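Long-range contact in putative glycosyltransferase (GalT1) (Streptococcus parasanguinis FW213, PDB 5HEA), which probably transfers a sugar from a nucleotide-activated donor, this chain being the C-terminal part of the protein with its GT-A-type glycosyltransferase domain: residues L28-D42 with I58-P72. Sequence-based numbering, arbitrary orientation.
Sequences LRQTYKNFEIILIND and IDNRIQILHQTNAGP
The Arg61 guanidinium overlaps the Phe35 ring only at its CZ rim, planes 22° apart, with Phe35 CZ 3.2 Å from Arg61 NH1; Arg61 CD sits over the ring face, a CH-pi contact 4.2 Å from the centroid. At the guanidinium edge, NH1 donates in plane to a lone pair of Lys33 O (3.0 Å), while NE and NH2 grip Asp59 side-on, each on a syn lone pair. These in-plane partners fix the group's rotation. The imidazole of His66 has Ile64 CG2 over one face and Tyr279 of the second subunit against it; ND1 accepts a hydrogen bond from Asn41 ND2 (3.0 Å), tilted from the ring plane, while Asn41 OD1 bonds Ser44 OG.

Parallel strands 35-41 and 62-66 are joined by backbone hydrogen bonds, the first from Ile37 N to Arg61 O (2.9 Å), the last from Gln67 N to Asn41 O. Leu39 CD1 packs on Ile62 CG2 at 3.7 Å. Next along the chain, Asp42 turns its carboxylate, CG anti to the backbone N (chi1 -174°), into the 67-71 loop: OD1 accepts from Ala70 N (2.8 Å) and, from above its plane, Gln67 NE2; OD2 takes Gly71 N.

In this beta-alpha-beta unit helix 48-58 links the strands, packs against Leu39 and Ile64 and supplies Glu53 to His66 NE2; helix 72-82 covers Ile40 and Leu65, and strand 7-13 pairs with 35-41.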
ATOM      1  N   LEU A  28     -20.880 -37.105  11.093  1.00 29.61           N
ATOM      2  CA  LEU A  28     -21.039 -37.779  12.377  1.00 33.31           C
ATOM      3  C   LEU A  28     -21.856 -39.074  12.268  1.00 34.54           C
ATOM      4  O   LEU A  28     -21.718 -39.963  13.106  1.00 32.22           O
ATOM      5  CB  LEU A  28     -21.653 -36.830  13.401  1.00 33.78           C
ATOM      6  CG  LEU A  28     -20.757 -35.647  13.776  1.00 39.84           C
ATOM      7  CD1 LEU A  28     -21.427 -34.767  14.834  1.00 39.69           C
ATOM      8  CD2 LEU A  28     -19.399 -36.144  14.260  1.00 41.06           C
ATOM      9  N   ARG A  29     -22.689 -39.182  11.233  1.00 32.27           N
ATOM     10  CA  ARG A  29     -23.439 -40.412  10.967  1.00 30.30           C
ATOM     11  C   ARG A  29     -22.655 -41.479  10.197  1.00 35.55           C
ATOM     12  O   ARG A  29     -23.256 -42.424   9.686  1.00 37.36           O
ATOM     13  CB  ARG A  29     -24.713 -40.105  10.176  1.00 33.29           C
ATOM     14  CG  ARG A  29     -25.792 -39.378  10.969  1.00 48.46           C
ATOM     15  CD  ARG A  29     -27.077 -39.295  10.162  1.00 54.62           C
ATOM     16  NE  ARG A  29     -26.854 -38.784   8.808  1.00 66.09           N
ATOM     17  CZ  ARG A  29     -27.221 -37.572   8.390  1.00 66.55           C
ATOM     18  NH1 ARG A  29     -27.844 -36.740   9.219  1.00 67.79           N
ATOM     19  NH2 ARG A  29     -26.976 -37.195   7.140  1.00 61.64           N
ATOM     20  N   GLN A  30     -21.335 -41.340  10.097  1.00 35.65           N
ATOM     21  CA  GLN A  30     -20.545 -42.313   9.337  1.00 30.90           C
ATOM     22  C   GLN A  30     -20.544 -43.681  10.005  1.00 35.05           C
ATOM     23  O   GLN A  30     -20.374 -43.784  11.219  1.00 30.95           O
ATOM     24  CB  GLN A  30     -19.103 -41.836   9.140  1.00 26.93           C
ATOM     25  CG  GLN A  30     -18.961 -40.777   8.079  1.00 29.61           C
ATOM     26  CD  GLN A  30     -19.575 -41.207   6.766  1.00 32.72           C
ATOM     27  OE1 GLN A  30     -19.092 -42.142   6.115  1.00 30.25           O
ATOM     28  NE2 GLN A  30     -20.654 -40.538   6.370  1.00 26.04           N
ATOM     29  N   THR A  31     -20.723 -44.727   9.200  1.00 38.96           N
ATOM     30  CA  THR A  31     -20.636 -46.103   9.687  1.00 34.89           C
ATOM     31  C   THR A  31     -19.210 -46.454  10.112  1.00 38.27           C
ATOM     32  O   THR A  31     -19.002 -47.311  10.975  1.00 40.20           O
ATOM     33  CB  THR A  31     -21.126 -47.116   8.623  1.00 33.44           C
ATOM     34  OG1 THR A  31     -20.328 -46.998   7.444  1.00 35.44           O
ATOM     35  CG2 THR A  31     -22.563 -46.840   8.254  1.00 33.80           C
ATOM     36  N   TYR A  32     -18.226 -45.803   9.491  1.00 30.54           N
ATOM     37  CA  TYR A  32     -16.840 -45.926   9.925  1.00 35.27           C
ATOM     38  C   TYR A  32     -16.626 -44.953  11.075  1.00 37.73           C
ATOM     39  O   TYR A  32     -16.706 -43.738  10.896  1.00 39.80           O
ATOM     40  CB  TYR A  32     -15.878 -45.609   8.780  1.00 34.69           C
ATOM     41  CG  TYR A  32     -14.433 -45.979   9.064  1.00 28.74           C
ATOM     42  CD1 TYR A  32     -13.601 -45.117   9.765  1.00 26.66           C
ATOM     43  CD2 TYR A  32     -13.910 -47.191   8.633  1.00 36.48           C
ATOM     44  CE1 TYR A  32     -12.284 -45.447  10.024  1.00 27.17           C
ATOM     45  CE2 TYR A  32     -12.593 -47.533   8.888  1.00 36.10           C
ATOM     46  CZ  TYR A  32     -11.787 -46.652   9.577  1.00 32.49           C
ATOM     47  OH  TYR A  32     -10.484 -46.979   9.829  1.00 33.69           O
ATOM     48  N   LYS A  33     -16.349 -45.487  12.255  1.00 33.36           N
ATOM     49  CA  LYS A  33     -16.398 -44.685  13.473  1.00 36.57           C
ATOM     50  C   LYS A  33     -15.079 -44.000  13.824  1.00 34.34           C
ATOM     51  O   LYS A  33     -15.074 -42.933  14.439  1.00 37.07           O
ATOM     52  CB  LYS A  33     -16.851 -45.550  14.655  1.00 38.83           C
ATOM     53  CG  LYS A  33     -18.199 -46.233  14.452  1.00 46.59           C
ATOM     54  CD  LYS A  33     -19.308 -45.214  14.389  1.00 50.50           C
ATOM     55  CE  LYS A  33     -20.650 -45.875  14.140  1.00 59.41           C
ATOM     56  NZ  LYS A  33     -21.760 -44.879  14.230  1.00 65.00           N
ATOM     57  N   ASN A  34     -13.964 -44.614  13.447  1.00 32.49           N
ATOM     58  CA  ASN A  34     -12.671 -44.132  13.915  1.00 40.08           C
ATOM     59  C   ASN A  34     -12.091 -42.997  13.064  1.00 38.47           C
ATOM     60  O   ASN A  34     -11.147 -43.191  12.298  1.00 32.21           O
ATOM     61  CB  ASN A  34     -11.667 -45.281  14.041  1.00 38.22           C
ATOM     62  CG  ASN A  34     -10.431 -44.878  14.818  1.00 36.21           C
ATOM     63  OD1 ASN A  34     -10.408 -43.821  15.450  1.00 33.62           O
ATOM     64  ND2 ASN A  34      -9.396 -45.707  14.771  1.00 38.68           N
ATOM     65  N   PHE A  35     -12.673 -41.814  13.202  1.00 35.17           N
ATOM     66  CA  PHE A  35     -12.182 -40.660  12.473  1.00 35.44           C
ATOM     67  C   PHE A  35     -11.995 -39.469  13.397  1.00 35.25           C
ATOM     68  O   PHE A  35     -12.501 -39.451  14.518  1.00 35.72           O
ATOM     69  CB  PHE A  35     -13.129 -40.280  11.326  1.00 28.13           C
ATOM     70  CG  PHE A  35     -14.546 -40.009  11.769  1.00 27.51           C
ATOM     71  CD1 PHE A  35     -14.888 -38.807  12.369  1.00 29.75           C
ATOM     72  CD2 PHE A  35     -15.529 -40.960  11.588  1.00 30.03           C
ATOM     73  CE1 PHE A  35     -16.184 -38.564  12.783  1.00 28.56           C
ATOM     74  CE2 PHE A  35     -16.828 -40.728  11.990  1.00 31.26           C
ATOM     75  CZ  PHE A  35     -17.161 -39.526  12.587  1.00 37.15           C
ATOM     76  N   GLU A  36     -11.246 -38.485  12.912  1.00 31.50           N
ATOM     77  CA  GLU A  36     -11.273 -37.152  13.474  1.00 31.35           C
ATOM     78  C   GLU A  36     -11.713 -36.191  12.372  1.00 35.13           C
ATOM     79  O   GLU A  36     -11.343 -36.344  11.198  1.00 32.77           O
ATOM     80  CB  GLU A  36      -9.907 -36.758  14.032  1.00 28.56           C
ATOM     81  CG  GLU A  36      -8.779 -36.753  13.013  1.00 37.37           C
ATOM     82  CD  GLU A  36      -7.452 -36.283  13.602  1.00 38.29           C
ATOM     83  OE1 GLU A  36      -7.429 -35.797  14.754  1.00 43.68           O
ATOM     84  OE2 GLU A  36      -6.424 -36.403  12.911  1.00 34.00           O
ATOM     85  N   ILE A  37     -12.533 -35.222  12.751  1.00 25.51           N
ATOM     86  CA  ILE A  37     -12.903 -34.141  11.859  1.00 28.21           C
ATOM     87  C   ILE A  37     -12.124 -32.916  12.279  1.00 31.63           C
ATOM     88  O   ILE A  37     -12.261 -32.438  13.406  1.00 32.84           O
ATOM     89  CB  ILE A  37     -14.397 -33.836  11.931  1.00 25.24           C
ATOM     90  CG1 ILE A  37     -15.185 -35.076  11.497  1.00 27.92           C
ATOM     91  CG2 ILE A  37     -14.716 -32.623  11.055  1.00 26.93           C
ATOM     92  CD1 ILE A  37     -16.671 -35.030  11.775  1.00 22.67           C
ATOM     93  N   ILE A  38     -11.281 -32.431  11.376  1.00 30.77           N
ATOM     94  CA  ILE A  38     -10.530 -31.216  11.603  1.00 27.33           C
ATOM     95  C   ILE A  38     -11.222 -30.082  10.877  1.00 25.55           C
ATOM     96  O   ILE A  38     -11.175 -29.984   9.649  1.00 24.52           O
ATOM     97  CB  ILE A  38      -9.085 -31.365  11.145  1.00 29.21           C
ATOM     98  CG1 ILE A  38      -8.500 -32.636  11.762  1.00 35.10           C
ATOM     99  CG2 ILE A  38      -8.266 -30.139  11.549  1.00 26.70           C
ATOM    100  CD1 ILE A  38      -7.139 -32.961  11.263  1.00 37.52           C
ATOM    101  N   LEU A  39     -11.927 -29.270  11.657  1.00 22.47           N
ATOM    102  CA  LEU A  39     -12.639 -28.113  11.152  1.00 22.74           C
ATOM    103  C   LEU A  39     -11.701 -26.923  11.174  1.00 23.95           C
ATOM    104  O   LEU A  39     -11.317 -26.469  12.243  1.00 26.68           O
ATOM    105  CB  LEU A  39     -13.848 -27.813  12.052  1.00 24.39           C
ATOM    106  CG  LEU A  39     -15.092 -28.681  11.898  1.00 33.26           C
ATOM    107  CD1 LEU A  39     -16.192 -28.253  12.888  1.00 30.09           C
ATOM    108  CD2 LEU A  39     -15.584 -28.594  10.464  1.00 27.41           C
ATOM    109  N   ILE A  40     -11.316 -26.413  10.008  1.00 23.12           N
ATOM    110  CA  ILE A  40     -10.479 -25.219   9.994  1.00 18.10           C
ATOM    111  C   ILE A  40     -11.317 -23.992   9.670  1.00 28.11           C
ATOM    112  O   ILE A  40     -11.610 -23.712   8.501  1.00 23.17           O
ATOM    113  CB  ILE A  40      -9.271 -25.323   9.027  1.00 24.68           C
ATOM    114  CG1 ILE A  40      -8.463 -26.599   9.296  1.00 27.50           C
ATOM    115  CG2 ILE A  40      -8.376 -24.099   9.164  1.00 27.03           C
ATOM    116  CD1 ILE A  40      -8.925 -27.792   8.480  1.00 29.39           C
ATOM    117  N   ASN A  41     -11.720 -23.268  10.713  1.00 24.09           N
ATOM    118  CA  ASN A  41     -12.431 -22.019  10.506  1.00 25.04           C
ATOM    119  C   ASN A  41     -11.439 -20.950  10.066  1.00 27.32           C
ATOM    120  O   ASN A  41     -10.597 -20.503  10.852  1.00 24.82           O
ATOM    121  CB  ASN A  41     -13.168 -21.570  11.774  1.00 21.84           C
ATOM    122  CG  ASN A  41     -13.640 -20.153  11.674  1.00 25.16           C
ATOM    123  OD1 ASN A  41     -14.091 -19.727  10.621  1.00 27.45           O
ATOM    124  ND2 ASN A  41     -13.509 -19.395  12.757  1.00 20.04           N
ATOM    125  N   ASP A  42     -11.558 -20.536   8.809  1.00 24.42           N
ATOM    126  CA  ASP A  42     -10.618 -19.613   8.171  1.00 26.03           C
ATOM    127  C   ASP A  42     -11.085 -18.166   8.363  1.00 28.79           C
ATOM    128  O   ASP A  42     -11.249 -17.414   7.397  1.00 27.24           O
ATOM    129  CB  ASP A  42     -10.518 -19.992   6.674  1.00 31.52           C
ATOM    130  CG  ASP A  42      -9.456 -19.208   5.915  1.00 39.87           C
ATOM    131  OD1 ASP A  42      -8.371 -18.919   6.473  1.00 33.50           O
ATOM    132  OD2 ASP A  42      -9.720 -18.884   4.739  1.00 39.26           O
ATOM    133  N   ILE A  58     -20.405 -31.487  21.371  1.00 42.20           N
ATOM    134  CA  ILE A  58     -21.210 -32.710  21.462  1.00 44.68           C
ATOM    135  C   ILE A  58     -20.581 -33.963  20.837  1.00 45.52           C
ATOM    136  O   ILE A  58     -21.163 -35.042  20.889  1.00 51.76           O
ATOM    137  CB  ILE A  58     -22.651 -32.502  20.926  1.00 48.39           C
ATOM    138  CG1 ILE A  58     -22.638 -31.944  19.503  1.00 43.09           C
ATOM    139  CG2 ILE A  58     -23.442 -31.586  21.859  1.00 50.73           C
ATOM    140  CD1 ILE A  58     -22.752 -33.004  18.421  1.00 44.68           C
ATOM    141  N   ASP A  59     -19.399 -33.826  20.252  1.00 44.49           N
ATOM    142  CA  ASP A  59     -18.703 -34.983  19.699  1.00 40.24           C
ATOM    143  C   ASP A  59     -17.212 -34.726  19.749  1.00 35.62           C
ATOM    144  O   ASP A  59     -16.711 -33.792  19.115  1.00 34.01           O
ATOM    145  CB  ASP A  59     -19.157 -35.269  18.263  1.00 40.25           C
ATOM    146  CG  ASP A  59     -18.783 -36.674  17.790  1.00 46.33           C
ATOM    147  OD1 ASP A  59     -17.619 -37.093  17.974  1.00 44.58           O
ATOM    148  OD2 ASP A  59     -19.664 -37.372  17.238  1.00 48.67           O
ATOM    149  N   ASN A  60     -16.498 -35.556  20.506  1.00 36.88           N
ATOM    150  CA  ASN A  60     -15.077 -35.325  20.734  1.00 35.55           C
ATOM    151  C   ASN A  60     -14.164 -35.744  19.577  1.00 34.66           C
ATOM    152  O   ASN A  60     -12.944 -35.612  19.668  1.00 35.11           O
ATOM    153  CB  ASN A  60     -14.619 -35.946  22.060  1.00 43.16           C
ATOM    154  CG  ASN A  60     -14.603 -37.459  22.032  1.00 49.13           C
ATOM    155  OD1 ASN A  60     -15.109 -38.087  21.104  1.00 53.36           O
ATOM    156  ND2 ASN A  60     -14.027 -38.056  23.067  1.00 53.28           N
ATOM    157  N   ARG A  61     -14.755 -36.232  18.489  1.00 33.73           N
ATOM    158  CA  ARG A  61     -13.980 -36.522  17.283  1.00 32.88           C
ATOM    159  C   ARG A  61     -13.750 -35.231  16.493  1.00 35.46           C
ATOM    160  O   ARG A  61     -12.921 -35.182  15.586  1.00 38.02           O
ATOM    161  CB  ARG A  61     -14.672 -37.597  16.431  1.00 26.16           C
ATOM    162  CG  ARG A  61     -14.622 -38.991  17.078  1.00 30.63           C
ATOM    163  CD  ARG A  61     -15.498 -40.022  16.359  1.00 27.99           C
ATOM    164  NE  ARG A  61     -16.907 -39.650  16.379  1.00 34.41           N
ATOM    165  CZ  ARG A  61     -17.879 -40.339  15.785  1.00 37.11           C
ATOM    166  NH1 ARG A  61     -17.608 -41.447  15.103  1.00 33.20           N
ATOM    167  NH2 ARG A  61     -19.131 -39.912  15.861  1.00 40.41           N
ATOM    168  N   ILE A  62     -14.474 -34.178  16.862  1.00 33.89           N
ATOM    169  CA  ILE A  62     -14.338 -32.893  16.179  1.00 31.51           C
ATOM    170  C   ILE A  62     -13.297 -31.996  16.842  1.00 36.61           C
ATOM    171  O   ILE A  62     -13.399 -31.683  18.030  1.00 33.24           O
ATOM    172  CB  ILE A  62     -15.675 -32.139  16.118  1.00 30.88           C
ATOM    173  CG1 ILE A  62     -16.703 -32.937  15.318  1.00 36.40           C
ATOM    174  CG2 ILE A  62     -15.469 -30.758  15.518  1.00 30.84           C
ATOM    175  CD1 ILE A  62     -17.947 -32.153  14.984  1.00 41.40           C
ATOM    176  N   GLN A  63     -12.299 -31.587  16.066  1.00 33.33           N
ATOM    177  CA  GLN A  63     -11.288 -30.645  16.536  1.00 41.09           C
ATOM    178  C   GLN A  63     -11.442 -29.359  15.737  1.00 39.96           C
ATOM    179  O   GLN A  63     -11.538 -29.395  14.508  1.00 35.49           O
ATOM    180  CB  GLN A  63      -9.874 -31.201  16.322  1.00 42.23           C
ATOM    181  CG  GLN A  63      -9.695 -32.677  16.673  1.00 59.39           C
ATOM    182  CD  GLN A  63      -9.936 -32.971  18.144  1.00 69.24           C
ATOM    183  OE1 GLN A  63     -10.860 -33.708  18.499  1.00 73.46           O
ATOM    184  NE2 GLN A  63      -9.099 -32.403  19.007  1.00 68.45           N
ATOM    185  N   ILE A  64     -11.469 -28.221  16.418  1.00 31.95           N
ATOM    186  CA  ILE A  64     -11.533 -26.953  15.703  1.00 31.19           C
ATOM    187  C   ILE A  64     -10.199 -26.231  15.712  1.00 35.56           C
ATOM    188  O   ILE A  64      -9.548 -26.113  16.750  1.00 35.91           O
ATOM    189  CB  ILE A  64     -12.561 -26.006  16.313  1.00 38.59           C
ATOM    190  CG1 ILE A  64     -13.887 -26.712  16.523  1.00 36.95           C
ATOM    191  CG2 ILE A  64     -12.756 -24.779  15.424  1.00 41.47           C
ATOM    192  CD1 ILE A  64     -14.855 -25.852  17.223  1.00 38.68           C
ATOM    193  N   LEU A  65      -9.805 -25.742  14.546  1.00 25.73           N
ATOM    194  CA  LEU A  65      -8.719 -24.780  14.440  1.00 27.77           C
ATOM    195  C   LEU A  65      -9.316 -23.490  13.903  1.00 25.47           C
ATOM    196  O   LEU A  65      -9.824 -23.452  12.783  1.00 28.16           O
ATOM    197  CB  LEU A  65      -7.637 -25.259  13.461  1.00 28.30           C
ATOM    198  CG  LEU A  65      -6.766 -26.489  13.732  1.00 44.70           C
ATOM    199  CD1 LEU A  65      -5.741 -26.656  12.602  1.00 36.32           C
ATOM    200  CD2 LEU A  65      -6.060 -26.393  15.082  1.00 51.14           C
ATOM    201  N   HIS A  66      -9.268 -22.438  14.701  1.00 26.72           N
ATOM    202  CA  HIS A  66      -9.613 -21.111  14.228  1.00 26.06           C
ATOM    203  C   HIS A  66      -8.335 -20.443  13.738  1.00 28.09           C
ATOM    204  O   HIS A  66      -7.322 -20.479  14.417  1.00 27.33           O
ATOM    205  CB  HIS A  66     -10.195 -20.287  15.374  1.00 26.66           C
ATOM    206  CG  HIS A  66     -11.462 -20.844  15.941  1.00 24.41           C
ATOM    207  ND1 HIS A  66     -12.616 -20.972  15.198  1.00 24.13           N
ATOM    208  CD2 HIS A  66     -11.770 -21.270  17.189  1.00 26.84           C
ATOM    209  CE1 HIS A  66     -13.575 -21.469  15.957  1.00 30.41           C
ATOM    210  NE2 HIS A  66     -13.090 -21.655  17.173  1.00 32.81           N
ATOM    211  N   GLN A  67      -8.363 -19.840  12.560  1.00 25.48           N
ATOM    212  CA  GLN A  67      -7.192 -19.102  12.114  1.00 28.15           C
ATOM    213  C   GLN A  67      -7.615 -17.828  11.430  1.00 28.10           C
ATOM    214  O   GLN A  67      -8.726 -17.748  10.899  1.00 22.66           O
ATOM    215  CB  GLN A  67      -6.349 -19.934  11.154  1.00 29.78           C
ATOM    216  CG  GLN A  67      -7.016 -20.181   9.810  1.00 29.45           C
ATOM    217  CD  GLN A  67      -6.147 -21.020   8.890  1.00 34.01           C
ATOM    218  OE1 GLN A  67      -5.328 -21.808   9.351  1.00 33.39           O
ATOM    219  NE2 GLN A  67      -6.320 -20.847   7.584  1.00 31.68           N
ATOM    220  N   THR A  68      -6.724 -16.839  11.431  1.00 27.53           N
ATOM    221  CA  THR A  68      -6.932 -15.616  10.662  1.00 28.97           C
ATOM    222  C   THR A  68      -7.106 -15.997   9.200  1.00 27.83           C
ATOM    223  O   THR A  68      -6.424 -16.898   8.713  1.00 30.85           O
ATOM    224  CB  THR A  68      -5.724 -14.651  10.801  1.00 34.46           C
ATOM    225  OG1 THR A  68      -5.540 -14.309  12.181  1.00 33.57           O
ATOM    226  CG2 THR A  68      -5.940 -13.383   9.986  1.00 38.50           C
ATOM    227  N   ASN A  69      -8.028 -15.330   8.510  1.00 26.53           N
ATOM    228  CA  ASN A  69      -8.340 -15.673   7.118  1.00 33.00           C
ATOM    229  C   ASN A  69      -7.105 -15.670   6.211  1.00 36.59           C
ATOM    230  O   ASN A  69      -6.397 -14.665   6.121  1.00 34.04           O
ATOM    231  CB  ASN A  69      -9.403 -14.728   6.550  1.00 31.45           C
ATOM    232  CG  ASN A  69      -9.713 -15.014   5.094  1.00 35.60           C
ATOM    233  OD1 ASN A  69      -9.318 -14.262   4.203  1.00 40.63           O
ATOM    234  ND2 ASN A  69     -10.414 -16.118   4.843  1.00 31.76           N
ATOM    235  N   ALA A  70      -6.854 -16.797   5.547  1.00 33.01           N
ATOM    236  CA  ALA A  70      -5.676 -16.934   4.697  1.00 32.17           C
ATOM    237  C   ALA A  70      -5.964 -17.722   3.406  1.00 29.08           C
ATOM    238  O   ALA A  70      -5.073 -17.931   2.583  1.00 27.71           O
ATOM    239  CB  ALA A  70      -4.529 -17.565   5.486  1.00 34.05           C
ATOM    240  N   GLY A  71      -7.207 -18.155   3.233  1.00 25.06           N
ATOM    241  CA  GLY A  71      -7.635 -18.811   2.003  1.00 30.45           C
ATOM    242  C   GLY A  71      -7.747 -20.323   2.123  1.00 25.32           C
ATOM    243  O   GLY A  71      -7.247 -20.910   3.079  1.00 27.88           O
ATOM    244  N   PRO A  72      -8.416 -20.959   1.150  1.00 27.29           N
ATOM    245  CA  PRO A  72      -8.706 -22.397   1.185  1.00 28.54           C
ATOM    246  C   PRO A  72      -7.434 -23.245   1.183  1.00 27.37           C
ATOM    247  O   PRO A  72      -7.416 -24.317   1.802  1.00 24.63           O
ATOM    248  CB  PRO A  72      -9.506 -22.632  -0.106  1.00 33.28           C
ATOM    249  CG  PRO A  72     -10.000 -21.303  -0.510  1.00 34.81           C
ATOM    250  CD  PRO A  72      -9.004 -20.303  -0.032  1.00 31.60           C
TER
HETATM  251  O   HOH W   1     -20.075 -41.932  13.197  1.00 40.64           O